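Local coordinates for protein dihydrofolate reductase, putative (Aspergillus flavus, PDB 6DRS) that probably catalyses the NADPH-dependent reduction of dihydrofolate to tetrahydrofolate, and is a target of antifolate inhibitors, at residues M60-K65 against R80-V85; R87-V92 against A129-G134; E182-D187 against W231-E236; M178-K183 against Q240-E245. All coordinates share one frame; numbering follows the deposited sequence.

Contact 1 of 4, residues M60-K65 against R80-V85. With NAP (NADP nicotinamide-adenine-dinucleotide phosphate), chain H; SO4 (sulfate ion), chain C.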
# COMPACT_ATOMS: atom_id res chain seq x y z
N MET A 60 -4.73 -5.44 3.36
CA MET A 60 -4.52 -4.05 2.90
C MET A 60 -5.83 -3.26 3.06
O MET A 60 -6.86 -3.66 2.53
CB MET A 60 -4.09 -4.03 1.43
CG MET A 60 -2.75 -4.68 1.25
SD MET A 60 -2.35 -4.68 -0.47
CE MET A 60 -3.74 -5.58 -1.16
N ILE A 61 -5.82 -2.20 3.84
CA ILE A 61 -7.03 -1.39 3.92
C ILE A 61 -6.91 -0.21 2.94
O ILE A 61 -5.89 0.50 2.94
CB ILE A 61 -7.29 -0.97 5.37
CG1 ILE A 61 -7.44 -2.24 6.21
CG2 ILE A 61 -8.54 -0.10 5.47
CD1 ILE A 61 -7.50 -1.98 7.70
N MET A 62 -7.93 -0.04 2.09
CA MET A 62 -7.89 0.96 1.02
C MET A 62 -9.23 1.70 0.89
O MET A 62 -10.30 1.17 1.20
CB MET A 62 -7.53 0.31 -0.32
CG MET A 62 -8.62 -0.57 -0.88
SD MET A 62 -7.93 -1.72 -2.08
CE MET A 62 -7.38 -3.01 -0.96
N GLY A 63 -9.19 2.96 0.43
CA GLY A 63 -10.42 3.67 0.06
C GLY A 63 -10.99 3.11 -1.24
O GLY A 63 -10.27 2.48 -2.03
N ARG A 64 -12.29 3.33 -1.46
CA ARG A 64 -12.95 2.75 -2.63
C ARG A 64 -12.29 3.24 -3.93
O ARG A 64 -12.21 2.48 -4.91
CB ARG A 64 -14.47 2.91 -2.53
CG ARG A 64 -15.24 2.19 -3.64
CD ARG A 64 -15.29 2.98 -4.94
NE ARG A 64 -15.79 4.31 -4.61
CZ ARG A 64 -15.81 5.35 -5.43
NH1 ARG A 64 -15.31 5.24 -6.65
NH2 ARG A 64 -16.31 6.49 -5.00
N LYS A 65 -11.79 4.48 -3.96
CA LYS A 65 -11.22 5.01 -5.20
C LYS A 65 -9.89 4.31 -5.51
O LYS A 65 -9.59 4.01 -6.68
CB LYS A 65 -11.07 6.53 -5.13
CG LYS A 65 -12.34 7.30 -5.45
CD LYS A 65 -12.29 8.72 -4.94
CE LYS A 65 -13.36 9.63 -5.50
NZ LYS A 65 -13.67 10.70 -4.52
N ARG A 80 -3.60 -11.42 -0.64
CA ARG A 80 -3.81 -10.58 0.51
C ARG A 80 -5.31 -10.49 0.81
O ARG A 80 -6.14 -10.85 -0.01
CB ARG A 80 -3.24 -9.19 0.24
CG ARG A 80 -1.73 -9.08 0.40
CD ARG A 80 -1.15 -8.10 -0.60
NE ARG A 80 -1.25 -8.58 -1.98
CZ ARG A 80 -0.81 -7.93 -3.06
NH1 ARG A 80 -0.16 -6.78 -2.95
NH2 ARG A 80 -1.02 -8.45 -4.26
N ILE A 81 -5.66 -10.01 1.98
CA ILE A 81 -7.04 -9.66 2.28
C ILE A 81 -7.24 -8.19 1.88
O ILE A 81 -6.52 -7.31 2.36
CB ILE A 81 -7.28 -9.85 3.80
CG1 ILE A 81 -7.11 -11.32 4.20
CG2 ILE A 81 -8.63 -9.29 4.22
CD1 ILE A 81 -6.71 -11.52 5.65
N ASN A 82 -8.12 -7.93 0.93
CA ASN A 82 -8.37 -6.60 0.46
C ASN A 82 -9.55 -6.05 1.25
O ASN A 82 -10.60 -6.71 1.36
CB ASN A 82 -8.68 -6.60 -1.03
CG ASN A 82 -7.50 -7.01 -1.88
OD1 ASN A 82 -7.01 -6.21 -2.67
ND2 ASN A 82 -7.06 -8.27 -1.79
N VAL A 83 -9.37 -4.89 1.86
CA VAL A 83 -10.45 -4.32 2.67
C VAL A 83 -10.83 -2.96 2.10
O VAL A 83 -10.05 -2.01 2.20
CB VAL A 83 -10.09 -4.23 4.17
CG1 VAL A 83 -11.29 -3.76 4.99
CG2 VAL A 83 -9.56 -5.56 4.69
N ILE A 84 -12.01 -2.87 1.49
CA ILE A 84 -12.42 -1.66 0.74
C ILE A 84 -13.33 -0.81 1.63
O ILE A 84 -14.38 -1.28 2.05
CB ILE A 84 -13.09 -2.02 -0.60
CG1 ILE A 84 -12.16 -2.80 -1.53
CG2 ILE A 84 -13.63 -0.76 -1.28
CD1 ILE A 84 -12.33 -4.30 -1.53
N VAL A 85 -12.90 0.43 1.91
CA VAL A 85 -13.65 1.35 2.79
C VAL A 85 -14.51 2.29 1.94
O VAL A 85 -14.00 2.97 1.04
CB VAL A 85 -12.73 2.13 3.75
CG1 VAL A 85 -13.49 3.19 4.53
CG2 VAL A 85 -12.00 1.19 4.69
PA NAP H . -9.29 7.16 -1.47
O1A NAP H . -8.57 6.01 -2.11
O2A NAP H . -9.03 7.78 -0.14
O5B NAP H . -10.88 6.83 -1.55
C5B NAP H . -11.92 7.80 -1.29
C4B NAP H . -13.18 6.99 -1.12
O4B NAP H . -13.06 6.17 0.05
C3B NAP H . -14.43 7.82 -0.86
O3B NAP H . -15.02 8.25 -2.10
C2B NAP H . -15.31 6.83 -0.12
O2B NAP H . -15.79 5.83 -1.02
C1B NAP H . -14.31 6.06 0.73
N9A NAP H . -14.16 6.68 2.04
C8A NAP H . -13.21 7.60 2.26
N7A NAP H . -13.27 8.01 3.54
C5A NAP H . -14.26 7.34 4.16
C6A NAP H . -14.83 7.32 5.53
N6A NAP H . -14.28 8.12 6.44
N1A NAP H . -15.86 6.50 5.82
C2A NAP H . -16.36 5.70 4.86
N3A NAP H . -15.88 5.68 3.58
C4A NAP H . -14.86 6.46 3.16
O3 NAP H . -9.33 8.31 -2.64
PN NAP H . -8.33 9.58 -2.88
O1N NAP H . -7.92 10.20 -1.61
O2N NAP H . -9.08 10.36 -3.94
O5D NAP H . -7.07 8.87 -3.57
C5D NAP H . -7.21 8.16 -4.77
C4D NAP H . -6.02 8.62 -5.57
O4D NAP H . -4.84 8.41 -4.79
C3D NAP H . -5.81 7.92 -6.89
O3D NAP H . -5.27 8.91 -7.81
C2D NAP H . -4.77 6.89 -6.55
O2D NAP H . -4.03 6.54 -7.69
C1D NAP H . -3.92 7.61 -5.52
N1N NAP H . -3.18 6.67 -4.64
C2N NAP H . -1.83 6.72 -4.65
C3N NAP H . -1.05 5.86 -3.86
C7N NAP H . 0.47 5.95 -3.89
O7N NAP H . 1.16 5.27 -3.12
N7N NAP H . 1.03 6.80 -4.77
C4N NAP H . -1.72 4.89 -3.08
C5N NAP H . -3.12 4.86 -3.10
C6N NAP H . -3.84 5.75 -3.90
P2B NAP H . -17.25 5.94 -1.68
O1X NAP H . -17.20 7.14 -2.62
O2X NAP H . -17.32 4.68 -2.52
O3X NAP H . -18.06 6.14 -0.43
S SO4 C . -16.09 8.51 -8.07
O1 SO4 C . -15.32 9.44 -8.93
O2 SO4 C . -15.10 7.53 -7.58
O3 SO4 C . -16.75 9.25 -6.96
O4 SO4 C . -17.13 7.83 -8.89

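Contact 2 of 4, residues R87-V92 against A129-G134. With NAP (NADP nicotinamide-adenine-dinucleotide phosphate), chain H.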
# COMPACT_ATOMS: atom_id res chain seq x y z
N ARG A 87 -18.72 4.42 1.75
CA ARG A 87 -19.94 4.88 2.41
C ARG A 87 -21.16 4.20 1.76
O ARG A 87 -22.28 4.44 2.18
CB ARG A 87 -20.05 6.40 2.34
CG ARG A 87 -19.09 7.10 3.28
CD ARG A 87 -19.36 8.59 3.41
NE ARG A 87 -18.37 9.19 4.29
CZ ARG A 87 -17.20 9.67 3.89
NH1 ARG A 87 -16.89 9.72 2.60
NH2 ARG A 87 -16.33 10.10 4.80
N ASP A 88 -20.95 3.36 0.75
CA ASP A 88 -22.04 2.59 0.19
C ASP A 88 -21.70 1.09 0.23
O ASP A 88 -21.43 0.44 -0.82
CB ASP A 88 -22.42 3.12 -1.20
CG ASP A 88 -23.35 2.16 -1.94
OD1 ASP A 88 -24.20 1.54 -1.27
OD2 ASP A 88 -23.20 2.01 -3.16
N VAL A 89 -21.74 0.53 1.45
CA VAL A 89 -21.32 -0.87 1.68
C VAL A 89 -22.15 -1.80 0.79
O VAL A 89 -21.61 -2.70 0.14
CB VAL A 89 -21.39 -1.29 3.16
CG1 VAL A 89 -21.17 -2.80 3.33
CG2 VAL A 89 -20.38 -0.53 4.00
N GLU A 90 -23.45 -1.51 0.74
CA GLU A 90 -24.44 -2.36 0.09
C GLU A 90 -24.08 -2.51 -1.39
O GLU A 90 -23.91 -3.64 -1.87
CB GLU A 90 -25.87 -1.82 0.27
CG GLU A 90 -26.22 -1.41 1.70
CD GLU A 90 -25.76 -0.03 2.18
OE1 GLU A 90 -24.72 0.47 1.71
OE2 GLU A 90 -26.44 0.55 3.06
N GLY A 91 -23.96 -1.38 -2.09
CA GLY A 91 -23.72 -1.39 -3.53
C GLY A 91 -22.34 -1.92 -3.87
O GLY A 91 -22.18 -2.74 -4.79
N VAL A 92 -21.34 -1.47 -3.11
CA VAL A 92 -19.93 -1.81 -3.39
C VAL A 92 -19.67 -3.30 -3.07
O VAL A 92 -19.04 -4.03 -3.87
CB VAL A 92 -18.99 -0.84 -2.63
CG1 VAL A 92 -17.52 -1.22 -2.77
CG2 VAL A 92 -19.21 0.59 -3.09
N ALA A 129 -11.58 -10.43 -0.26
CA ALA A 129 -11.98 -9.03 -0.31
C ALA A 129 -13.22 -8.84 0.56
O ALA A 129 -14.15 -9.63 0.46
CB ALA A 129 -12.25 -8.61 -1.72
N ILE A 130 -13.20 -7.81 1.39
CA ILE A 130 -14.35 -7.46 2.20
C ILE A 130 -14.54 -5.93 2.18
O ILE A 130 -13.59 -5.17 1.97
CB ILE A 130 -14.20 -8.00 3.62
CG1 ILE A 130 -13.10 -7.27 4.38
CG2 ILE A 130 -13.91 -9.49 3.58
CD1 ILE A 130 -12.65 -7.98 5.65
N VAL A 131 -15.76 -5.49 2.46
CA VAL A 131 -16.12 -4.08 2.34
C VAL A 131 -16.60 -3.60 3.71
O VAL A 131 -17.41 -4.25 4.28
CB VAL A 131 -17.24 -3.91 1.30
CG1 VAL A 131 -17.67 -2.45 1.17
CG2 VAL A 131 -16.87 -4.52 -0.05
N SER A 132 -16.07 -2.48 4.21
CA SER A 132 -16.41 -1.95 5.52
C SER A 132 -16.85 -0.49 5.36
O SER A 132 -16.56 0.14 4.34
CB SER A 132 -15.22 -2.01 6.45
OG SER A 132 -14.59 -3.28 6.35
N SER A 133 -17.45 0.03 6.42
CA SER A 133 -18.11 1.33 6.43
C SER A 133 -17.15 2.43 6.92
O SER A 133 -17.52 3.62 7.00
CB SER A 133 -19.33 1.27 7.30
OG SER A 133 -18.94 1.07 8.65
N GLY A 134 -15.93 2.04 7.26
CA GLY A 134 -14.97 2.96 7.81
C GLY A 134 -13.64 2.26 8.08
O GLY A 134 -13.53 1.04 7.94
PA NAP H . -9.29 7.16 -1.47
O1A NAP H . -8.57 6.01 -2.11
O2A NAP H . -9.03 7.78 -0.14
O5B NAP H . -10.88 6.83 -1.55
C5B NAP H . -11.92 7.80 -1.29
C4B NAP H . -13.18 6.99 -1.12
O4B NAP H . -13.06 6.17 0.05
C3B NAP H . -14.43 7.82 -0.86
O3B NAP H . -15.02 8.25 -2.10
C2B NAP H . -15.31 6.83 -0.12
O2B NAP H . -15.79 5.83 -1.02
C1B NAP H . -14.31 6.06 0.73
N9A NAP H . -14.16 6.68 2.04
C8A NAP H . -13.21 7.60 2.26
N7A NAP H . -13.27 8.01 3.54
C5A NAP H . -14.26 7.34 4.16
C6A NAP H . -14.83 7.32 5.53
N6A NAP H . -14.28 8.12 6.44
N1A NAP H . -15.86 6.50 5.82
C2A NAP H . -16.36 5.70 4.86
N3A NAP H . -15.88 5.68 3.58
C4A NAP H . -14.86 6.46 3.16
O3 NAP H . -9.33 8.31 -2.64
PN NAP H . -8.33 9.58 -2.88
O1N NAP H . -7.92 10.20 -1.61
O2N NAP H . -9.08 10.36 -3.94
O5D NAP H . -7.07 8.87 -3.57
C5D NAP H . -7.21 8.16 -4.77
C4D NAP H . -6.02 8.62 -5.57
O4D NAP H . -4.84 8.41 -4.79
C3D NAP H . -5.81 7.92 -6.89
O3D NAP H . -5.27 8.91 -7.81
C2D NAP H . -4.77 6.89 -6.55
O2D NAP H . -4.03 6.54 -7.69
C1D NAP H . -3.92 7.61 -5.52
N1N NAP H . -3.18 6.67 -4.64
C2N NAP H . -1.83 6.72 -4.65
C3N NAP H . -1.05 5.86 -3.86
C7N NAP H . 0.47 5.95 -3.89
O7N NAP H . 1.16 5.27 -3.12
N7N NAP H . 1.03 6.80 -4.77
C4N NAP H . -1.72 4.89 -3.08
C5N NAP H . -3.12 4.86 -3.10
C6N NAP H . -3.84 5.75 -3.90
P2B NAP H . -17.25 5.94 -1.68
O1X NAP H . -17.20 7.14 -2.62
O2X NAP H . -17.32 4.68 -2.52
O3X NAP H . -18.06 6.14 -0.43

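Contact 3 of 4, residues E182-D187 against W231-E236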
# COMPACT_ATOMS: atom_id res chain seq x y z
N GLU A 182 11.36 10.74 -7.88
CA GLU A 182 11.80 12.01 -8.43
C GLU A 182 12.15 11.84 -9.90
O GLU A 182 12.69 10.80 -10.28
CB GLU A 182 13.04 12.51 -7.68
CG GLU A 182 12.68 13.45 -6.57
CD GLU A 182 13.82 13.80 -5.62
OE1 GLU A 182 14.99 13.71 -6.05
OE2 GLU A 182 13.51 14.15 -4.46
N LYS A 183 11.89 12.86 -10.73
CA LYS A 183 12.39 12.80 -12.14
C LYS A 183 13.92 13.02 -12.14
O LYS A 183 14.44 13.74 -11.27
CB LYS A 183 11.67 13.84 -12.99
CG LYS A 183 10.22 13.54 -13.36
CD LYS A 183 9.84 14.29 -14.63
CE LYS A 183 8.48 13.95 -15.21
NZ LYS A 183 7.45 14.75 -14.52
N LYS A 184 14.64 12.38 -13.07
CA LYS A 184 16.07 12.72 -13.31
C LYS A 184 16.13 14.16 -13.84
O LYS A 184 15.24 14.58 -14.58
CB LYS A 184 16.72 11.82 -14.37
CG LYS A 184 16.38 10.34 -14.34
CD LYS A 184 17.27 9.53 -13.42
CE LYS A 184 18.53 9.05 -14.11
NZ LYS A 184 18.24 7.88 -14.96
N GLY A 185 17.17 14.91 -13.47
CA GLY A 185 17.36 16.27 -14.03
C GLY A 185 17.45 16.25 -15.55
O GLY A 185 17.81 15.22 -16.14
N VAL A 186 17.11 17.36 -16.22
CA VAL A 186 17.32 17.36 -17.68
C VAL A 186 18.48 18.30 -18.03
O VAL A 186 19.48 17.84 -18.60
CB VAL A 186 16.04 17.54 -18.52
CG1 VAL A 186 16.31 18.17 -19.88
CG2 VAL A 186 15.37 16.19 -18.69
N ASP A 187 18.40 19.57 -17.65
CA ASP A 187 19.62 20.38 -17.82
C ASP A 187 20.14 20.73 -16.42
O ASP A 187 20.25 21.91 -16.08
CB ASP A 187 19.40 21.55 -18.78
CG ASP A 187 19.16 21.11 -20.22
OD1 ASP A 187 20.09 20.54 -20.83
OD2 ASP A 187 18.04 21.35 -20.73
N TRP A 231 19.25 6.00 -3.36
CA TRP A 231 18.58 6.29 -4.64
C TRP A 231 18.99 5.23 -5.66
O TRP A 231 20.13 4.83 -5.65
CB TRP A 231 18.88 7.69 -5.18
CG TRP A 231 18.26 8.80 -4.39
CD1 TRP A 231 18.90 9.58 -3.48
CD2 TRP A 231 16.89 9.25 -4.41
NE1 TRP A 231 18.03 10.47 -2.91
CE2 TRP A 231 16.79 10.30 -3.46
CE3 TRP A 231 15.74 8.90 -5.13
CZ2 TRP A 231 15.61 11.01 -3.23
CZ3 TRP A 231 14.57 9.58 -4.89
CH2 TRP A 231 14.50 10.61 -3.95
N LYS A 232 18.06 4.81 -6.50
CA LYS A 232 18.28 3.79 -7.52
C LYS A 232 17.60 4.28 -8.81
O LYS A 232 16.53 4.89 -8.76
CB LYS A 232 17.62 2.48 -7.07
CG LYS A 232 17.61 2.24 -5.56
CD LYS A 232 16.33 1.62 -5.02
CE LYS A 232 16.13 0.20 -5.51
NZ LYS A 232 14.78 -0.31 -5.19
N ASP A 233 18.22 4.05 -9.96
CA ASP A 233 17.71 4.65 -11.18
C ASP A 233 16.68 3.71 -11.77
O ASP A 233 16.93 2.54 -11.85
CB ASP A 233 18.83 4.98 -12.17
CG ASP A 233 19.55 6.29 -11.88
OD1 ASP A 233 18.91 7.24 -11.34
OD2 ASP A 233 20.74 6.37 -12.19
N GLU A 234 15.52 4.23 -12.15
CA GLU A 234 14.53 3.43 -12.84
C GLU A 234 14.03 4.22 -14.05
O GLU A 234 13.00 4.86 -13.98
CB GLU A 234 13.39 3.06 -11.89
CG GLU A 234 13.84 2.61 -10.50
CD GLU A 234 14.38 1.19 -10.38
OE1 GLU A 234 14.21 0.39 -11.33
OE2 GLU A 234 14.97 0.87 -9.31
N GLY A 235 14.79 4.19 -15.15
CA GLY A 235 14.39 4.89 -16.38
C GLY A 235 14.50 6.39 -16.20
O GLY A 235 15.58 6.90 -15.95
N GLU A 236 13.38 7.10 -16.25
CA GLU A 236 13.39 8.57 -16.11
C GLU A 236 13.14 9.00 -14.66
O GLU A 236 13.19 10.22 -14.37
CB GLU A 236 12.37 9.21 -17.04
CG GLU A 236 12.90 9.41 -18.45
CD GLU A 236 12.15 8.58 -19.48
OE1 GLU A 236 10.96 8.25 -19.22
OE2 GLU A 236 12.75 8.26 -20.53

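Contact 4 of 4, residues M178-K183 against Q240-E245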
# COMPACT_ATOMS: atom_id res chain seq x y z
N MET A 178 7.71 4.70 2.88
CA MET A 178 7.48 5.63 1.78
C MET A 178 8.50 5.41 0.66
O MET A 178 9.70 5.32 0.93
CB MET A 178 7.55 7.09 2.26
CG MET A 178 7.36 8.08 1.11
SD MET A 178 7.31 9.82 1.61
CE MET A 178 5.81 9.91 2.58
N THR A 179 8.02 5.29 -0.58
CA THR A 179 8.91 5.32 -1.71
C THR A 179 8.93 6.75 -2.26
O THR A 179 7.88 7.27 -2.69
CB THR A 179 8.48 4.36 -2.82
OG1 THR A 179 8.30 3.04 -2.29
CG2 THR A 179 9.48 4.37 -3.96
N ASN A 180 10.10 7.40 -2.21
CA ASN A 180 10.32 8.74 -2.84
C ASN A 180 10.61 8.55 -4.32
O ASN A 180 11.47 7.75 -4.70
CB ASN A 180 11.47 9.52 -2.21
CG ASN A 180 11.20 9.79 -0.76
OD1 ASN A 180 10.05 10.06 -0.40
ND2 ASN A 180 12.20 9.60 0.07
N VAL A 181 9.87 9.30 -5.13
CA VAL A 181 9.94 9.24 -6.60
C VAL A 181 10.29 10.65 -7.11
O VAL A 181 9.60 11.62 -6.80
CB VAL A 181 8.61 8.74 -7.21
CG1 VAL A 181 8.62 8.83 -8.73
CG2 VAL A 181 8.30 7.31 -6.78
N GLU A 182 11.36 10.74 -7.88
CA GLU A 182 11.80 12.01 -8.43
C GLU A 182 12.15 11.84 -9.90
O GLU A 182 12.69 10.80 -10.28
CB GLU A 182 13.04 12.51 -7.68
CG GLU A 182 12.68 13.45 -6.57
CD GLU A 182 13.82 13.80 -5.62
OE1 GLU A 182 14.99 13.71 -6.05
OE2 GLU A 182 13.51 14.15 -4.46
N LYS A 183 11.89 12.86 -10.73
CA LYS A 183 12.39 12.80 -12.14
C LYS A 183 13.92 13.02 -12.14
O LYS A 183 14.44 13.74 -11.27
CB LYS A 183 11.67 13.84 -12.99
CG LYS A 183 10.22 13.54 -13.36
CD LYS A 183 9.84 14.29 -14.63
CE LYS A 183 8.48 13.95 -15.21
NZ LYS A 183 7.45 14.75 -14.52
N GLN A 240 13.81 5.84 -3.87
CA GLN A 240 14.40 5.35 -2.64
C GLN A 240 13.26 5.06 -1.65
O GLN A 240 12.17 5.70 -1.74
CB GLN A 240 15.43 6.32 -2.05
CG GLN A 240 14.80 7.62 -1.58
CD GLN A 240 15.61 8.49 -0.65
OE1 GLN A 240 15.08 9.40 -0.03
NE2 GLN A 240 16.91 8.24 -0.54
N MET A 241 13.51 4.15 -0.70
CA MET A 241 12.51 3.73 0.28
C MET A 241 12.97 4.17 1.67
O MET A 241 14.12 3.98 2.04
CB MET A 241 12.31 2.21 0.23
CG MET A 241 11.45 1.75 -0.97
SD MET A 241 12.27 1.77 -2.58
CE MET A 241 11.18 0.74 -3.57
N VAL A 242 12.09 4.82 2.42
CA VAL A 242 12.46 5.32 3.72
C VAL A 242 11.31 4.99 4.66
O VAL A 242 10.24 4.58 4.20
CB VAL A 242 12.81 6.83 3.67
CG1 VAL A 242 13.91 7.13 2.65
CG2 VAL A 242 11.58 7.68 3.38
N GLY A 243 11.49 5.16 5.97
CA GLY A 243 10.36 4.99 6.86
C GLY A 243 10.31 6.06 7.93
O GLY A 243 11.33 6.60 8.35
N TYR A 244 9.11 6.33 8.40
CA TYR A 244 8.89 7.34 9.41
C TYR A 244 8.03 6.73 10.50
O TYR A 244 7.05 6.04 10.20
CB TYR A 244 8.13 8.52 8.81
CG TYR A 244 8.93 9.34 7.83
CD1 TYR A 244 9.79 10.33 8.28
CD2 TYR A 244 8.80 9.15 6.46
CE1 TYR A 244 10.55 11.08 7.39
CE2 TYR A 244 9.54 9.90 5.57
CZ TYR A 244 10.42 10.87 6.03
OH TYR A 244 11.14 11.61 5.15
N GLU A 245 8.40 6.95 11.76
CA GLU A 245 7.55 6.50 12.84
C GLU A 245 7.08 7.73 13.59
O GLU A 245 7.83 8.70 13.68
CB GLU A 245 8.27 5.48 13.73
CG GLU A 245 9.24 6.09 14.73
CD GLU A 245 10.24 5.10 15.32
OE1 GLU A 245 9.96 3.88 15.22
OE2 GLU A 245 11.30 5.54 15.85
O HOH W 1 12.17 11.40 2.48

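Contact 1 of 4, residues M60-K65 against R80-V85
In the beta-alpha-beta unit that carries part of the NADP site, strand 57-63 runs parallel to strand 81-85, with Met60, Ile61, Met62 and Gly63 paired to Asn82, Val83, Ile84 and Val85. The ladder starts at Met60 N to Ile81 O (2.8 Å) and ends its strong bonds at Val85 N to Met62 O (2.8 Å). On one face, Ile61 CG2 meets Val85 CG2 at 3.8 Å, beta-branched residues that suit an extended strand; helix 135-146 packs on Ile61 and Val83. On the other face, the flexible methionines fold around polar neighbours. Met60 bends at its last torsion (chi3 -58°), which lays CE over a face of the Arg80 guanidinium while SD lies 3.6 Å from Arg80 CD; Arg80 NH1 bonds Thr48 and, weakly, the bound inhibitor. Met62 CE comes within 3.6 Å of Asn82 OD1, and Asn82 ND2 is held by Leu77 O. Gly63, the N-cap of helix 64-69, has no side chain, and its CA lies 3.6 Å from NADP O5B. Arg64 uses its guanidinium edge on the 2'-phosphate, NE to O2X and NH2 to O1X both at 2.6 Å, and also meets a sulfate. Such a strand-to-helix junction fits the NADP-binding beta-alpha-beta unit of dihydrofolate reductase.

Contact 2 of 4, residues R87-V92 against A129-G134
Beside the adenosine end of the NADP pocket, the first turn of helix 89-116 packs on the end of strand 128-132, in the alpha/beta fold of dihydrofolate reductase. Valines make the contact, their short branched side chains allowing helix and strand to lie close. Val131 CG1 lies 4.0 Å from Val89 CA, and it also meets Val92 CG1 at 4.1 Å, one helical turn further on. With CG1 of Val131 anti to its backbone N (chi1 179°), that methyl is the one presented to both helix residues. Val89 turns CG2 to the strand end, where it rests 3.8 Å from Ser132 C and from Ser133 CA. Ser132 points away, and its hydroxyl bonds Asp141. Asp88 is the N-cap of the helix, a role that suits a short acceptor side chain; OD1 takes Gly91 N at 3.0 Å, met from above the carboxylate plane. The turn before it serves the cofactor. Arg87 N gives a hydrogen bond to phosphate oxygen O3X of NADP, and the long, extended arginine side chain brings its guanidinium face over the adenine, with Arg87 NH2 3.2 Å from NADP C6A. From the strand side, Ser133 O comes within 3.2 Å of NADP C2A.

Contact 3 of 4, residues E182-D187 against W231-E236
Lys184 reaches across to the turn at Gly235-Glu236, its CB lying 3.9 Å from Glu236 O. CG comes closer to the same oxygen, at 3.2 Å. The chain then bends at each of its remaining torsions (chi2 -87° and its two successors alike), curling along the turn instead of stretching into solvent, so that CD and CE pass Asp233 OD1, CE at 3.3 Å. At the tip, NZ bonds Gly235 O at 3.0 Å, nearly in line with the carbonyl, and makes a long salt bridge to Asp233 OD1. A lysine suits this surface place because its flexible chain can serve a carbonyl and a carboxylate together. The turn links strands 232-234 and 237-246, a beta hairpin at the edge of the central sheet, and Gly235 sits in it with positive phi. The backbone of Lys184 adds a nearly straight bond, N to Glu236 O at 2.9 Å, where strand 174-183 runs out. Further back along that strand, the Glu182 and Trp231 side chains cross at about a right angle, with the carboxylate plane 33° from the indole plane and Glu182 CD 3.7 Å from Trp231 CH2. Arg238 joins the two: it forms a salt bridge with Glu182 OE1 and a cation-pi contact with Trp231.

Contact 4 of 4, residues M178-K183 against Q240-E245
Strands 174-183 and 237-246 run antiparallel here, their short segments at 139° to each other, with Met178-Val242 and Asn180-Gln240 as hydrogen-bonded pairs flanking the non-hydrogen-bonded pair Thr179-Met241. Met178 N to Val242 O (2.9 Å) is almost straight, and Asn180 N to Gln240 O is shorter at 2.7 Å. On one face, the side-chain amides of Asn180 and Gln240 add a single bond to the two between their backbones: Asn180 ND2 donates to a lone pair of Gln240 OE1 at 2.9 Å, in the carbonyl plane of the acceptor and close to the amide plane of Asn180. The planes themselves are turned 43° from each other. Gln240 holds CG between its backbone N and carbonyl carbon (chi1 66°), which leans the long side chain over toward the shorter Asn180. Asparagine and glutamine suit this partly exposed pair because each amide can both give and take. Asn180 ND2 also reaches a water, weakly, and that water lies 2.9 Å from Tyr244 OH. Val242 CG2 packs against Met178 CB (4.2 Å) and near Asn180 ND2 on the same face.

On the opposite face, Thr179 and Met241 lie side by side, with Met241 CG 3.7 Å from Thr179 OG1. The hydroxyl bonds Asp40 OD1 of helix 38-49, and Thr179 touches the bound inhibitor. Strand 7-17 pairs with the other edge of strand 174-183, through Val11 and Thr13, while strand 211-213 lies beyond strand 237-246, where Tyr244 touches Trp211 and Lys213.

From the N terminus, contact 1 closes first, a short loop containing helix 64-69. Contact 2 then opens almost at once and closes after the long helix 89-116, so the two stand in series. They touch directly, since strand 81-85 lies between strands 57-63 and 128-132, and both border NADP. Later in the chain, contact 4 and contact 3 start from the same strand, 174-183, and share Glu182 and Lys183; the loop of contact 3, ending at 231-236, lies within that of contact 4, ending at 240-245. These two lie across the chain's centre from the first pair, and one mixed sheet ties all four together.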